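Local coordinates for protein REP-associated tyrosine transposase (Escherichia coli, PDB 4ER8) that binds REP DNA hairpins and cleaves and recombines the bacterial interspersed mosaic elements that contain them, acting as a tyrosine transposase of the HUH nuclease type, at residues Q31-M34 / L35-A38; F73-R76 / W77-I80; R104-K107 / D108-H112; L145-I148 / D149-G152. All coordinates share one frame; numbering follows the deposited sequence.

Contact 1. Residues Q31-M34 / L35-A38; sequences QYQM and LRHA
Y32 swings its ring to the far side from its own backbone N (chi1 -167°), and R36, one helical turn on, leaves its backbone with chi1 at -107° and an extended chi2, which together put CD over one face of the phenol; chi3 (78°) then turns the guanidinium. This i/i+4 pair opens the alpha-helix 32-45, with Q31 at its N-cap. The touching atoms are R36 CD and Y32 CE2, 3.4 Å apart. R36 CD, and CG toward the rim, cover the ring; the guanidinium plane is turned well away from it, and the two groups are not stacked flat. F134 meets the same tyrosine edge-to-face. Q33 runs beside R36 and points the same way, its OE1 4.0 Å from R36 NE, too far for a bond. The imidazole of H37 slants across Q33, with CE1 4.0 Å from Q33 CB. This side of the helix is largely open to solvent. On the inner side L35 packs on V55 of strand 49-55, and M34 and A38 meet helix 73-87 through F84, A87 and Q83. Beneath the side chains the i/i+4 ladder is regular: L35 N donates to Q31 O at 3.2 Å, and A38 N to M34 O at 2.8 Å.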
loop_
_atom_site.group_PDB
_atom_site.type_symbol
_atom_site.label_atom_id
_atom_site.label_comp_id
_atom_site.label_asym_id
_atom_site.label_seq_id
_atom_site.Cartn_x
_atom_site.Cartn_y
_atom_site.Cartn_z
ATOM N N GLN A 31 7.913 -4.877 12.811
ATOM C CA GLN A 31 8.550 -5.824 11.912
ATOM C C GLN A 31 8.658 -5.290 10.505
ATOM O O GLN A 31 8.567 -6.038 9.522
ATOM C CB GLN A 31 7.800 -7.144 11.911
ATOM C CG GLN A 31 7.863 -7.880 13.236
ATOM C CD GLN A 31 9.279 -7.971 13.774
ATOM O OE1 GLN A 31 9.505 -7.714 14.959
ATOM N NE2 GLN A 31 10.249 -8.317 12.906
ATOM N N TYR A 32 8.899 -3.996 10.399
ATOM C CA TYR A 32 9.118 -3.406 9.091
ATOM C C TYR A 32 9.974 -4.285 8.161
ATOM O O TYR A 32 9.676 -4.445 6.971
ATOM C CB TYR A 32 9.750 -2.029 9.235
ATOM C CG TYR A 32 9.709 -1.232 7.954
ATOM C CD1 TYR A 32 8.550 -1.183 7.173
ATOM C CD2 TYR A 32 10.825 -0.511 7.523
ATOM C CE1 TYR A 32 8.512 -0.448 5.998
ATOM C CE2 TYR A 32 10.788 0.234 6.357
ATOM C CZ TYR A 32 9.633 0.258 5.596
ATOM O OH TYR A 32 9.606 0.995 4.444
ATOM N N GLN A 33 11.022 -4.860 8.740
ATOM C CA GLN A 33 12.031 -5.625 8.034
ATOM C C GLN A 33 11.492 -6.876 7.393
ATOM O O GLN A 33 11.710 -7.085 6.208
ATOM C CB GLN A 33 13.171 -5.969 9.000
ATOM C CG GLN A 33 13.963 -4.742 9.465
ATOM C CD GLN A 33 14.316 -3.849 8.283
ATOM O OE1 GLN A 33 14.613 -4.343 7.178
ATOM N NE2 GLN A 33 14.256 -2.525 8.497
ATOM N N MET A 34 10.797 -7.711 8.165
ATOM C CA MET A 34 10.145 -8.898 7.594
ATOM C C MET A 34 9.245 -8.478 6.454
ATOM O O MET A 34 9.253 -9.120 5.399
ATOM C CB MET A 34 9.290 -9.636 8.615
ATOM C CG MET A 34 10.027 -10.628 9.510
ATOM S SD MET A 34 9.396 -10.399 11.201
ATOM C CE MET A 34 10.361 -11.620 12.105
ATOM N N LEU A 35 8.489 -7.391 6.655
ATOM C CA LEU A 35 7.596 -6.909 5.602
ATOM C C LEU A 35 8.388 -6.584 4.372
ATOM O O LEU A 35 8.181 -7.191 3.320
ATOM C CB LEU A 35 6.790 -5.695 6.032
ATOM C CG LEU A 35 5.753 -5.153 5.037
ATOM C CD1 LEU A 35 4.570 -6.065 4.840
ATOM C CD2 LEU A 35 5.263 -3.823 5.512
ATOM N N ARG A 36 9.308 -5.635 4.515
ATOM C CA ARG A 36 10.188 -5.272 3.423
ATOM C C ARG A 36 10.687 -6.546 2.756
ATOM O O ARG A 36 10.564 -6.701 1.531
ATOM C CB ARG A 36 11.352 -4.431 3.929
ATOM C CG ARG A 36 11.287 -2.944 3.573
ATOM C CD ARG A 36 12.298 -2.111 4.402
ATOM N NE ARG A 36 13.724 -2.134 3.989
ATOM C CZ ARG A 36 14.201 -2.481 2.790
ATOM N NH1 ARG A 36 13.397 -2.869 1.806
ATOM N NH2 ARG A 36 15.509 -2.430 2.574
ATOM N N HIS A 37 11.185 -7.481 3.569
ATOM C CA HIS A 37 11.756 -8.713 3.045
ATOM C C HIS A 37 10.763 -9.503 2.191
ATOM O O HIS A 37 11.071 -9.869 1.059
ATOM C CB HIS A 37 12.429 -9.529 4.170
ATOM C CG HIS A 37 13.719 -8.913 4.665
ATOM N ND1 HIS A 37 13.900 -8.481 5.968
ATOM C CD2 HIS A 37 14.884 -8.636 4.018
ATOM C CE1 HIS A 37 15.112 -7.965 6.101
ATOM N NE2 HIS A 37 15.730 -8.048 4.932
ATOM N N ALA A 38 9.551 -9.672 2.711
ATOM C CA ALA A 38 8.455 -10.385 2.035
ATOM C C ALA A 38 8.104 -9.850 0.658
ATOM O O ALA A 38 7.964 -10.622 -0.302
ATOM C CB ALA A 38 7.216 -10.398 2.909
#

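Contact 2. Residues F73-R76 / W77-I80. With nucleotides of chain B.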
loop_
_atom_site.group_PDB
_atom_site.type_symbol
_atom_site.label_atom_id
_atom_site.label_comp_id
_atom_site.label_asym_id
_atom_site.label_seq_id
_atom_site.Cartn_x
_atom_site.Cartn_y
_atom_site.Cartn_z
ATOM N N PHE A 73 -2.615 -9.321 -9.946
ATOM C CA PHE A 73 -2.271 -8.816 -8.600
ATOM C C PHE A 73 -2.731 -9.754 -7.475
ATOM O O PHE A 73 -2.229 -9.677 -6.362
ATOM C CB PHE A 73 -2.834 -7.416 -8.375
ATOM C CG PHE A 73 -4.308 -7.304 -8.676
ATOM C CD1 PHE A 73 -5.262 -7.691 -7.718
ATOM C CD2 PHE A 73 -4.738 -6.837 -9.920
ATOM C CE1 PHE A 73 -6.606 -7.613 -7.993
ATOM C CE2 PHE A 73 -6.086 -6.771 -10.213
ATOM C CZ PHE A 73 -7.032 -7.141 -9.221
ATOM N N SER A 74 -3.678 -10.633 -7.770
ATOM C CA SER A 74 -4.229 -11.524 -6.754
ATOM C C SER A 74 -3.150 -12.409 -6.148
ATOM O O SER A 74 -2.854 -12.343 -4.924
ATOM C CB SER A 74 -5.376 -12.362 -7.317
ATOM O OG SER A 74 -6.559 -11.594 -7.465
ATOM N N SER A 75 -2.516 -13.187 -7.019
ATOM C CA SER A 75 -1.389 -14.027 -6.590
ATOM C C SER A 75 -0.391 -13.220 -5.812
ATOM O O SER A 75 0.015 -13.600 -4.709
ATOM C CB SER A 75 -0.725 -14.603 -7.810
ATOM O OG SER A 75 -1.680 -15.345 -8.527
ATOM N N ARG A 76 -0.000 -12.084 -6.386
ATOM C CA ARG A 76 1.035 -11.300 -5.783
ATOM C C ARG A 76 0.677 -10.953 -4.347
ATOM O O ARG A 76 1.515 -11.081 -3.477
ATOM C CB ARG A 76 1.385 -10.082 -6.641
ATOM C CG ARG A 76 1.980 -10.461 -8.029
ATOM C CD ARG A 76 2.181 -9.220 -8.895
ATOM N NE ARG A 76 2.925 -9.413 -10.137
ATOM C CZ ARG A 76 2.424 -9.863 -11.295
ATOM N NH1 ARG A 76 1.158 -10.247 -11.396
ATOM N NH2 ARG A 76 3.200 -9.936 -12.385
ATOM N N TRP A 77 -0.579 -10.569 -4.080
ATOM C CA TRP A 77 -0.954 -10.196 -2.734
ATOM C C TRP A 77 -1.032 -11.437 -1.905
ATOM O O TRP A 77 -0.808 -11.402 -0.688
ATOM C CB TRP A 77 -2.306 -9.495 -2.692
ATOM C CG TRP A 77 -2.225 -8.015 -2.794
ATOM C CD1 TRP A 77 -2.874 -7.242 -3.681
ATOM C CD2 TRP A 77 -1.445 -7.128 -1.981
ATOM N NE1 TRP A 77 -2.545 -5.924 -3.497
ATOM C CE2 TRP A 77 -1.673 -5.825 -2.451
ATOM C CE3 TRP A 77 -0.563 -7.313 -0.912
ATOM C CZ2 TRP A 77 -1.070 -4.699 -1.887
ATOM C CZ3 TRP A 77 0.029 -6.192 -0.333
ATOM C CH2 TRP A 77 -0.225 -4.899 -0.831
ATOM N N ARG A 78 -1.383 -12.544 -2.536
ATOM C CA ARG A 78 -1.564 -13.739 -1.735
ATOM C C ARG A 78 -0.222 -14.181 -1.198
ATOM O O ARG A 78 -0.091 -14.502 -0.005
ATOM C CB ARG A 78 -2.239 -14.850 -2.490
ATOM C CG ARG A 78 -2.534 -16.000 -1.590
ATOM C CD ARG A 78 -2.337 -17.306 -2.269
ATOM N NE ARG A 78 -3.374 -17.688 -3.240
ATOM C CZ ARG A 78 -3.117 -17.994 -4.508
ATOM N NH1 ARG A 78 -1.852 -17.940 -4.988
ATOM N NH2 ARG A 78 -4.116 -18.363 -5.292
ATOM N N GLU A 79 0.791 -14.132 -2.053
ATOM C CA GLU A 79 2.093 -14.508 -1.586
ATOM C C GLU A 79 2.594 -13.512 -0.545
ATOM O O GLU A 79 3.077 -13.914 0.518
ATOM C CB GLU A 79 3.074 -14.708 -2.745
ATOM C CG GLU A 79 2.762 -15.906 -3.715
ATOM C CD GLU A 79 2.523 -17.271 -3.008
ATOM O OE1 GLU A 79 3.042 -17.497 -1.863
ATOM O OE2 GLU A 79 1.823 -18.123 -3.618
ATOM N N ILE A 80 2.429 -12.209 -0.778
ATOM C CA ILE A 80 2.996 -11.246 0.176
ATOM C C ILE A 80 2.493 -11.460 1.582
ATOM O O ILE A 80 3.282 -11.593 2.500
ATOM C CB ILE A 80 2.802 -9.770 -0.252
ATOM C CG1 ILE A 80 3.520 -9.496 -1.570
ATOM C CG2 ILE A 80 3.319 -8.814 0.811
ATOM C CD1 ILE A 80 3.090 -8.234 -2.192
ATOM P P DC B 30 -5.894 -12.638 0.764
ATOM O OP1 DC B 30 -5.507 -11.226 0.606
ATOM O OP2 DC B 30 -6.977 -12.978 1.727
ATOM O "O5'" DC B 30 -6.328 -13.277 -0.653
ATOM C "C5'" DC B 30 -5.482 -13.153 -1.757
ATOM C "C4'" DC B 30 -6.050 -13.836 -2.997
ATOM O "O4'" DC B 30 -6.130 -15.241 -2.745
ATOM C "C3'" DC B 30 -7.448 -13.466 -3.416
ATOM O "O3'" DC B 30 -7.327 -12.437 -4.342
ATOM C "C2'" DC B 30 -7.965 -14.715 -4.099
ATOM C "C1'" DC B 30 -7.242 -15.834 -3.384
ATOM N N1 DC B 30 -7.993 -16.573 -2.297
ATOM C C2 DC B 30 -8.752 -17.686 -2.587
ATOM O O2 DC B 30 -8.834 -18.013 -3.761
ATOM N N3 DC B 30 -9.404 -18.365 -1.588
ATOM C C4 DC B 30 -9.301 -17.943 -0.320
ATOM N N4 DC B 30 -9.927 -18.616 0.631
ATOM C C5 DC B 30 -8.519 -16.807 0.020
ATOM C C6 DC B 30 -7.884 -16.175 -0.990
ATOM P P DT B 29 -2.335 -15.699 5.589
ATOM O OP1 DT B 29 -1.272 -14.663 5.464
ATOM O OP2 DT B 29 -3.269 -15.717 6.738
ATOM O "O5'" DT B 29 -3.140 -15.862 4.201
ATOM C "C5'" DT B 29 -2.398 -15.560 3.008
ATOM C "C4'" DT B 29 -3.298 -15.407 1.796
ATOM O "O4'" DT B 29 -3.743 -16.713 1.456
ATOM C "C3'" DT B 29 -4.570 -14.583 1.998
ATOM O "O3'" DT B 29 -4.577 -13.482 1.068
ATOM C "C2'" DT B 29 -5.713 -15.580 1.837
ATOM C "C1'" DT B 29 -5.065 -16.669 1.006
ATOM N N1 DT B 29 -5.631 -18.020 1.277
ATOM C C2 DT B 29 -5.819 -18.866 0.216
ATOM O O2 DT B 29 -5.545 -18.554 -0.912
ATOM N N3 DT B 29 -6.342 -20.093 0.514
ATOM C C4 DT B 29 -6.686 -20.507 1.786
ATOM O O4 DT B 29 -7.155 -21.593 2.018
ATOM C C5 DT B 29 -6.474 -19.586 2.844
ATOM C C7 DT B 29 -6.860 -20.010 4.216
ATOM C C6 DT B 29 -5.951 -18.386 2.563
ATOM P P DC B 31 -8.609 -11.590 -4.746
ATOM O OP1 DC B 31 -8.178 -10.622 -5.749
ATOM O OP2 DC B 31 -9.255 -11.189 -3.509
ATOM O "O5'" DC B 31 -9.552 -12.629 -5.498
ATOM C "C5'" DC B 31 -9.264 -13.180 -6.809
ATOM C "C4'" DC B 31 -10.477 -13.961 -7.321
ATOM O "O4'" DC B 31 -10.648 -15.071 -6.399
ATOM C "C3'" DC B 31 -11.820 -13.194 -7.323
ATOM O "O3'" DC B 31 -12.202 -13.214 -8.627
ATOM C "C2'" DC B 31 -12.789 -14.045 -6.525
ATOM C "C1'" DC B 31 -12.015 -15.324 -6.242
ATOM N N1 DC B 31 -12.112 -15.687 -4.836
ATOM C C2 DC B 31 -12.757 -16.858 -4.476
ATOM O O2 DC B 31 -13.209 -17.527 -5.420
ATOM N N3 DC B 31 -12.835 -17.166 -3.149
ATOM C C4 DC B 31 -12.309 -16.374 -2.190
ATOM N N4 DC B 31 -12.379 -16.688 -0.856
ATOM C C5 DC B 31 -11.669 -15.165 -2.567
ATOM C C6 DC B 31 -11.587 -14.866 -3.870
#
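F73 and W77 begin a run of i/i+4 backbone bonds in the first turns of helix 73-87, a DNA-facing alpha-helix of this HUH nuclease, where every residue of the pair of segments is buried. W77 N donates to F73 O at 3.0 Å and E79 N to S75 O at 2.8 Å; R78 N donates chiefly to S74 O and only weakly to S75 O. Two side chains bond directly to the REP DNA of chain B. S74 OG gives its hydrogen to the phosphate oxygen OP1 of DC31 at 2.6 Å. R78 has CG anti to the backbone N (chi1 -174°) and folds at its next two bonds, which carries NE to the base oxygen O2 of DT29 at 3.3 Å. That acceptor lies near the guanidinium plane, at its edge, though the N-H is bent to 136°; R78 CG packs on the sugar oxygen O4' of DT29 at 3.4 Å. A long R78 to E79 salt bridge runs along the helix. Other polar partners lie within the protein: R76 forms a salt bridge with D70 and hydrogen-bonds the carbonyl oxygens of R46 and P47, E79 bridges to K82, S75 OG bonds D72, and S74 OG bonds the hydroxyl of Y8. Aromatic packing fills the inner side, where W77 stacks on W64 and pairs edge-to-face with F16, as F73 does with W14. W77 CD1 itself lies 3.7 Å from F73 O.

Contact 3. Residues R104-K107 / D108-H112; sequences RNTK and DYRHH
The carbonyl oxygen of D108 is gripped twice by H112, through the backbone N at 3.0 Å and through the ring ND1 at 2.8 Å, the two donors reaching it from opposite faces of its carbonyl plane. The oxygen lies almost exactly in the imidazole plane, and the double hold fixes the rotation of the ring with its proton on ND1. The D108 side chain works in the other direction along the chain: its OD2 makes a salt bridge with R104 NH1 at 3.4 Å, the guanidinium and carboxylate planes 34° apart. R104 gets there by folding back at chi2 (69°) and chi3. The same OD2 is hydrogen-bonded to H101 NE2, so it has two partners. N105 holds the N-cap position, and its carbonyl O accepts Y109 N at 3.1 Å. On the next residue, the methyl CG2 of T106 sits over one face of the R110 guanidinium, 3.5 Å from NE. This exposed, polar start belongs to helix 106-122, which further on carries the nickel ligand N119. Y109 and H112 press inward on I63 of strand 59-65, Y109 OH bonds N51 of strand 49-55, and H101 comes from the edge strand 99-102, so the helix lies against the sheet.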
loop_
_atom_site.group_PDB
_atom_site.type_symbol
_atom_site.label_atom_id
_atom_site.label_comp_id
_atom_site.label_asym_id
_atom_site.label_seq_id
_atom_site.Cartn_x
_atom_site.Cartn_y
_atom_site.Cartn_z
ATOM N N ARG A 104 -7.161 4.688 -14.169
ATOM C CA ARG A 104 -7.329 4.806 -15.617
ATOM C C ARG A 104 -6.708 6.073 -16.250
ATOM O O ARG A 104 -6.610 6.128 -17.478
ATOM C CB ARG A 104 -8.825 4.738 -15.965
ATOM C CG ARG A 104 -9.529 3.382 -15.693
ATOM C CD ARG A 104 -9.705 3.003 -14.139
ATOM N NE ARG A 104 -10.847 3.599 -13.387
ATOM C CZ ARG A 104 -10.864 4.823 -12.819
ATOM N NH1 ARG A 104 -9.802 5.658 -12.885
ATOM N NH2 ARG A 104 -11.964 5.218 -12.177
ATOM N N ASN A 105 -6.300 7.071 -15.444
ATOM C CA ASN A 105 -5.765 8.374 -15.948
ATOM C C ASN A 105 -4.805 9.057 -14.993
ATOM O O ASN A 105 -4.865 8.819 -13.770
ATOM C CB ASN A 105 -6.901 9.373 -16.243
ATOM C CG ASN A 105 -7.613 9.829 -14.983
ATOM O OD1 ASN A 105 -8.680 9.318 -14.627
ATOM N ND2 ASN A 105 -7.032 10.788 -14.299
ATOM N N THR A 106 -3.996 9.980 -15.526
ATOM C CA THR A 106 -2.974 10.663 -14.719
ATOM C C THR A 106 -3.442 11.408 -13.478
ATOM O O THR A 106 -2.794 11.336 -12.441
ATOM C CB THR A 106 -2.171 11.613 -15.548
ATOM O OG1 THR A 106 -1.712 10.921 -16.706
ATOM C CG2 THR A 106 -0.942 12.095 -14.756
ATOM N N LYS A 107 -4.544 12.138 -13.574
ATOM C CA LYS A 107 -5.054 12.854 -12.412
ATOM C C LYS A 107 -5.298 11.892 -11.280
ATOM O O LYS A 107 -4.722 12.062 -10.211
ATOM C CB LYS A 107 -6.327 13.657 -12.723
ATOM C CG LYS A 107 -6.036 14.968 -13.490
ATOM C CD LYS A 107 -7.208 15.966 -13.478
ATOM C CE LYS A 107 -7.539 16.425 -14.923
ATOM N NZ LYS A 107 -7.689 17.920 -15.066
ATOM N N ASP A 108 -6.128 10.876 -11.528
ATOM C CA ASP A 108 -6.469 9.908 -10.511
ATOM C C ASP A 108 -5.231 9.302 -9.884
ATOM O O ASP A 108 -5.196 9.077 -8.659
ATOM C CB ASP A 108 -7.389 8.826 -11.037
ATOM C CG ASP A 108 -8.254 8.244 -9.943
ATOM O OD1 ASP A 108 -8.591 8.993 -8.989
ATOM O OD2 ASP A 108 -8.618 7.044 -10.018
ATOM N N TYR A 109 -4.205 9.095 -10.705
ATOM C CA TYR A 109 -2.947 8.509 -10.259
ATOM C C TYR A 109 -2.297 9.373 -9.217
ATOM O O TYR A 109 -1.980 8.915 -8.110
ATOM C CB TYR A 109 -2.007 8.330 -11.426
ATOM C CG TYR A 109 -0.616 7.859 -11.071
ATOM C CD1 TYR A 109 -0.364 6.537 -10.723
ATOM C CD2 TYR A 109 0.471 8.728 -11.148
ATOM C CE1 TYR A 109 0.933 6.104 -10.414
ATOM C CE2 TYR A 109 1.754 8.314 -10.851
ATOM C CZ TYR A 109 1.975 6.997 -10.498
ATOM O OH TYR A 109 3.250 6.589 -10.218
ATOM N N ARG A 110 -2.081 10.633 -9.577
ATOM C CA ARG A 110 -1.567 11.612 -8.625
ATOM C C ARG A 110 -2.426 11.767 -7.363
ATOM O O ARG A 110 -1.848 11.869 -6.278
ATOM C CB ARG A 110 -1.371 12.959 -9.280
ATOM C CG ARG A 110 -0.190 12.985 -10.206
ATOM C CD ARG A 110 -0.467 13.995 -11.293
ATOM N NE ARG A 110 0.589 14.096 -12.305
ATOM C CZ ARG A 110 0.766 15.175 -13.067
ATOM N NH1 ARG A 110 -0.040 16.221 -12.916
ATOM N NH2 ARG A 110 1.742 15.212 -13.954
ATOM N N HIS A 111 -3.758 11.786 -7.464
ATOM C CA HIS A 111 -4.558 11.914 -6.236
ATOM C C HIS A 111 -4.235 10.738 -5.345
ATOM O O HIS A 111 -4.137 10.862 -4.120
ATOM C CB HIS A 111 -6.086 12.011 -6.463
ATOM C CG HIS A 111 -6.535 13.323 -7.047
ATOM N ND1 HIS A 111 -7.731 13.473 -7.731
ATOM C CD2 HIS A 111 -5.941 14.549 -7.066
ATOM C CE1 HIS A 111 -7.863 14.731 -8.125
ATOM N NE2 HIS A 111 -6.780 15.398 -7.754
ATOM N N HIS A 112 -4.058 9.578 -5.964
ATOM C CA HIS A 112 -3.797 8.411 -5.166
ATOM C C HIS A 112 -2.352 8.373 -4.693
ATOM O O HIS A 112 -2.121 7.879 -3.600
ATOM C CB HIS A 112 -4.204 7.124 -5.864
ATOM C CG HIS A 112 -5.672 6.881 -5.855
ATOM N ND1 HIS A 112 -6.525 7.431 -6.791
ATOM C CD2 HIS A 112 -6.438 6.096 -5.064
ATOM C CE1 HIS A 112 -7.763 7.033 -6.538
ATOM N NE2 HIS A 112 -7.734 6.223 -5.502
#

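Contact 4. Residues L145-I148 / D149-G152; sequences LYPI and DWAG
P147 to W150 form a type I beta turn, closed by the bond from W150 N to P147 O at 2.7 Å. The turn brings the residue before it, Y146, alongside W150, both side chains pointing the same way. The result is a T-shaped (edge-to-face) pair: the tyrosine presents its CD2-CE2 edge to the indole face, with ring planes at 87° and the centroids of the Y146 ring and the W150 five-membered ring 4.8 Å apart. Y146 CE2 stands 3.6 Å from W150 CE2. W150 places its CG anti to the backbone N (chi1 -170°), which sends the side chain alongside Y146, and chi2 (80°) turns the indole face toward that edge. On the opposite indole face, toward the rim, lies the CA of G152, 4.2 Å above the plane. P147 closes the base of the pair, its CG 3.7 Å from W150 CB, and its CB meets D149 OD2 at 3.3 Å. Helix 106-122 backs the loop: W150 touches D114 and I118, and Y146 touches V113 and meets Y117 edge-to-face. W150 also touches F137 of helix 137-142. The contact is therefore mainly apolar and aromatic on an otherwise exposed loop after helix 137-142. The phenol oxygen, Y146 OH, is hydrogen-bonded to D114, which ties the tyrosine to helix 106-122 while its edge stays on the tryptophan.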
loop_
_atom_site.group_PDB
_atom_site.type_symbol
_atom_site.label_atom_id
_atom_site.label_comp_id
_atom_site.label_asym_id
_atom_site.label_seq_id
_atom_site.Cartn_x
_atom_site.Cartn_y
_atom_site.Cartn_z
ATOM N N LEU A 145 10.861 14.017 -7.803
ATOM C CA LEU A 145 9.425 13.824 -7.846
ATOM C C LEU A 145 8.693 14.732 -6.892
ATOM O O LEU A 145 7.788 15.471 -7.305
ATOM C CB LEU A 145 9.081 12.384 -7.524
ATOM C CG LEU A 145 8.768 11.509 -8.741
ATOM C CD1 LEU A 145 7.463 12.009 -9.420
ATOM C CD2 LEU A 145 9.963 11.421 -9.719
ATOM N N TYR A 146 9.099 14.679 -5.625
ATOM C CA TYR A 146 8.482 15.512 -4.581
ATOM C C TYR A 146 9.483 16.356 -3.781
ATOM O O TYR A 146 10.527 15.844 -3.375
ATOM C CB TYR A 146 7.692 14.635 -3.589
ATOM C CG TYR A 146 6.352 14.138 -4.089
ATOM C CD1 TYR A 146 6.287 13.029 -4.912
ATOM C CD2 TYR A 146 5.151 14.749 -3.710
ATOM C CE1 TYR A 146 5.083 12.536 -5.386
ATOM C CE2 TYR A 146 3.917 14.245 -4.161
ATOM C CZ TYR A 146 3.894 13.123 -5.019
ATOM O OH TYR A 146 2.727 12.564 -5.543
ATOM N N PRO A 147 9.124 17.622 -3.491
ATOM C CA PRO A 147 9.961 18.365 -2.552
ATOM C C PRO A 147 9.845 17.738 -1.135
ATOM O O PRO A 147 8.742 17.479 -0.624
ATOM C CB PRO A 147 9.326 19.764 -2.567
ATOM C CG PRO A 147 7.832 19.499 -2.747
ATOM C CD PRO A 147 7.766 18.216 -3.603
ATOM N N ILE A 148 10.980 17.498 -0.505
ATOM C CA ILE A 148 11.016 16.953 0.831
ATOM C C ILE A 148 9.991 17.636 1.741
ATOM O O ILE A 148 9.403 16.984 2.586
ATOM C CB ILE A 148 12.497 17.018 1.371
ATOM C CG1 ILE A 148 12.797 15.870 2.351
ATOM C CG2 ILE A 148 12.900 18.437 1.898
ATOM C CD1 ILE A 148 12.474 16.214 3.788
ATOM N N ASP A 149 9.730 18.928 1.539
ATOM C CA ASP A 149 8.809 19.678 2.428
ATOM C C ASP A 149 7.356 19.686 1.958
ATOM O O ASP A 149 6.518 20.414 2.509
ATOM C CB ASP A 149 9.281 21.123 2.701
ATOM C CG ASP A 149 9.424 21.968 1.423
ATOM O OD1 ASP A 149 9.480 23.208 1.583
ATOM O OD2 ASP A 149 9.480 21.421 0.273
ATOM N N TRP A 150 7.069 18.866 0.956
ATOM C CA TRP A 150 5.723 18.698 0.449
ATOM C C TRP A 150 4.636 18.566 1.526
ATOM O O TRP A 150 4.803 17.931 2.590
ATOM C CB TRP A 150 5.684 17.515 -0.503
ATOM C CG TRP A 150 4.408 17.365 -1.273
ATOM C CD1 TRP A 150 4.026 18.051 -2.394
ATOM C CD2 TRP A 150 3.340 16.473 -0.969
ATOM N NE1 TRP A 150 2.784 17.635 -2.805
ATOM C CE2 TRP A 150 2.345 16.664 -1.949
ATOM C CE3 TRP A 150 3.132 15.523 0.034
ATOM C CZ2 TRP A 150 1.164 15.942 -1.950
ATOM C CZ3 TRP A 150 1.970 14.815 0.036
ATOM C CH2 TRP A 150 0.988 15.026 -0.947
ATOM N N ALA A 151 3.522 19.227 1.235
ATOM C CA ALA A 151 2.331 19.089 2.022
ATOM C C ALA A 151 1.193 18.977 1.019
ATOM O O ALA A 151 1.402 19.229 -0.175
ATOM C CB ALA A 151 2.156 20.279 2.953
ATOM N N GLY A 152 0.002 18.584 1.498
ATOM C CA GLY A 152 -1.185 18.451 0.647
ATOM C C GLY A 152 -2.431 18.292 1.467
ATOM O O GLY A 152 -2.354 17.907 2.624
#

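How the contacts relate
Along the chain the four contacts follow in series; each lies within one continuous stretch, so none nests or crosses, and only contact 4 closes a turn. Contacts 1 and 2 start helices 32-45 and 73-87, which pack together: A38 CB lies 4.1 Å from I80 O. Contact 3 starts helix 106-122, on the opposite side of the chain's centre from contact 1. Contact 2 reaches M60, C62 and W64 of strand 59-65, whereas contact 3 reaches I63, consistent with opposite sheet faces. The same strand supplies the nickel ligands H59 and H61. Contact 4 packs the loop after helix 137-142 onto helix 106-122, its nearest atoms about 5 Å from contact 3.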